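Local atomic coordinates of xenavidin (Xenopus tropicalis, PDB entry 2UZ2), a protein that binds biotin inside an eight-stranded antiparallel beta-barrel of the avidin family and assembles into a tetramer. Residues B[28-33]-B[52-57]. Sequence-based numbering, arbitrary orientation.
Sequences NGEFTG and TGYQKL
With CG of Phe31 set between its backbone N and carbonyl carbon (chi1 63°), the ring swings across to the neighbouring strand and lies over Gly53, whose CA sits 4.2 Å from the ring centroid, 12° off the normal, in a CH-pi contact. The pair exemplifies how glycine lets an aromatic residue pack flat on an adjacent strand: a CB on Gly53 would press on CZ. Cutting Phe31 back to an alanine is likely to uncover the backbone of Gly53 and Tyr54 and open a gap toward Phe63 and Phe65. Phe31 and Gly53 also form an antiparallel hydrogen-bonded pair, Phe31 N to Gly53 O at 2.8 Å and Gly53 N to Phe31 O at 2.9 Å. Gln55 N adds a third bond, 2.8 Å to Gly29 O. On the other face, Glu30 lays CB 3.9 Å from CE1 of Tyr54, and a water joins Glu30 OE1 to Tyr54 OH. Asn28 OD1 accepts from Glu30 N in an Asx turn that leads into the strand. These neighbouring barrel strands, 30-36 and 49-55, are flanked by 19-25 and 62-68; Phe31 reaches Ile22 and Val25, while Tyr54 meets His68 of the second subunit.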
loop_
_atom_site.group_PDB
_atom_site.type_symbol
_atom_site.label_atom_id
_atom_site.label_comp_id
_atom_site.label_asym_id
_atom_site.label_seq_id
_atom_site.Cartn_x
_atom_site.Cartn_y
_atom_site.Cartn_z
ATOM N N ASN B 28 23.663 -1.539 -16.463
ATOM C CA ASN B 28 23.541 -1.717 -15.014
ATOM C C ASN B 28 22.072 -1.763 -14.640
ATOM O O ASN B 28 21.718 -1.772 -13.446
ATOM C CB ASN B 28 24.234 -0.595 -14.232
ATOM C CG ASN B 28 23.610 0.754 -14.435
ATOM O OD1 ASN B 28 22.848 1.005 -15.388
ATOM N ND2 ASN B 28 23.897 1.668 -13.491
ATOM N N GLY B 29 21.219 -1.723 -15.665
ATOM C CA GLY B 29 19.724 -1.749 -15.464
ATOM C C GLY B 29 19.075 -0.378 -15.342
ATOM O O GLY B 29 17.820 -0.244 -15.313
ATOM N N GLU B 30 19.887 0.677 -15.289
ATOM C CA GLU B 30 19.312 2.023 -15.079
ATOM C C GLU B 30 18.581 2.468 -16.319
ATOM O O GLU B 30 19.053 2.261 -17.438
ATOM C CB GLU B 30 20.435 3.012 -14.745
ATOM C CG GLU B 30 19.945 4.415 -14.249
ATOM C CD GLU B 30 21.119 5.253 -13.700
ATOM O OE1 GLU B 30 22.258 4.719 -13.627
ATOM O OE2 GLU B 30 20.888 6.424 -13.316
ATOM N N PHE B 31 17.441 3.123 -16.138
ATOM C CA PHE B 31 16.746 3.656 -17.272
ATOM C C PHE B 31 16.208 5.043 -16.996
ATOM O O PHE B 31 16.049 5.453 -15.826
ATOM C CB PHE B 31 15.645 2.684 -17.801
ATOM C CG PHE B 31 14.516 2.375 -16.839
ATOM C CD1 PHE B 31 13.436 3.264 -16.702
ATOM C CD2 PHE B 31 14.494 1.177 -16.117
ATOM C CE1 PHE B 31 12.354 2.968 -15.846
ATOM C CE2 PHE B 31 13.412 0.868 -15.232
ATOM C CZ PHE B 31 12.336 1.791 -15.112
ATOM N N THR B 32 15.917 5.741 -18.086
ATOM C CA THR B 32 15.339 7.079 -18.009
ATOM C C THR B 32 14.215 7.190 -19.028
ATOM O O THR B 32 14.138 6.406 -19.971
ATOM C CB THR B 32 16.376 8.188 -18.279
ATOM O OG1 THR B 32 16.744 8.177 -19.657
ATOM C CG2 THR B 32 17.638 7.978 -17.464
ATOM N N GLY B 33 13.335 8.155 -18.817
ATOM C CA GLY B 33 12.242 8.362 -19.740
ATOM C C GLY B 33 11.319 9.453 -19.261
ATOM O O GLY B 33 11.728 10.373 -18.542
ATOM N N THR B 52 13.261 8.323 -13.632
ATOM C CA THR B 52 14.515 7.529 -13.567
ATOM C C THR B 52 14.198 6.259 -12.786
ATOM O O THR B 52 13.374 6.284 -11.846
ATOM C CB THR B 52 15.654 8.274 -12.830
ATOM O OG1 THR B 52 16.897 7.584 -13.055
ATOM C CG2 THR B 52 15.400 8.328 -11.305
ATOM N N GLY B 53 14.834 5.150 -13.156
ATOM C CA GLY B 53 14.611 3.926 -12.411
ATOM C C GLY B 53 15.584 2.853 -12.833
ATOM O O GLY B 53 16.639 3.134 -13.441
ATOM N N TYR B 54 15.247 1.637 -12.433
ATOM C CA TYR B 54 16.080 0.457 -12.762
ATOM C C TYR B 54 15.210 -0.720 -13.061
ATOM O O TYR B 54 14.155 -0.889 -12.428
ATOM C CB TYR B 54 16.900 0.021 -11.575
ATOM C CG TYR B 54 17.960 0.942 -11.056
ATOM C CD1 TYR B 54 19.229 1.003 -11.620
ATOM C CD2 TYR B 54 17.660 1.697 -9.927
ATOM C CE1 TYR B 54 20.200 1.870 -11.064
ATOM C CE2 TYR B 54 18.546 2.485 -9.381
ATOM C CZ TYR B 54 19.775 2.608 -9.912
ATOM O OH TYR B 54 20.620 3.460 -9.283
ATOM N N GLN B 55 15.694 -1.549 -13.989
ATOM C CA GLN B 55 15.153 -2.889 -14.178
ATOM C C GLN B 55 16.224 -3.916 -13.948
ATOM O O GLN B 55 17.421 -3.624 -14.146
ATOM C CB GLN B 55 14.560 -3.068 -15.579
ATOM C CG GLN B 55 15.558 -3.019 -16.741
ATOM C CD GLN B 55 15.024 -3.587 -18.033
ATOM O OE1 GLN B 55 14.837 -2.842 -18.993
ATOM N NE2 GLN B 55 14.789 -4.904 -18.093
ATOM N N LYS B 56 15.791 -5.107 -13.580
ATOM C CA LYS B 56 16.639 -6.293 -13.751
ATOM C C LYS B 56 16.715 -6.658 -15.223
ATOM O O LYS B 56 15.739 -6.492 -15.951
ATOM C CB LYS B 56 16.097 -7.480 -12.993
ATOM C CG LYS B 56 15.817 -7.196 -11.568
ATOM C CD LYS B 56 17.056 -6.908 -10.783
ATOM C CE LYS B 56 16.675 -6.288 -9.504
ATOM N NZ LYS B 56 17.779 -6.090 -8.477
ATOM N N LEU B 57 17.868 -7.163 -15.654
ATOM C CA LEU B 57 18.037 -7.577 -17.057
ATOM C C LEU B 57 17.894 -9.101 -17.179
ATOM O O LEU B 57 18.711 -9.779 -17.738
ATOM C CB LEU B 57 19.363 -7.025 -17.604
ATOM C CG LEU B 57 19.295 -5.497 -17.763
ATOM C CD1 LEU B 57 20.694 -4.930 -17.986
ATOM C CD2 LEU B 57 18.414 -5.103 -18.951
HETATM O O HOH W 1 22.871 3.882 -10.539
#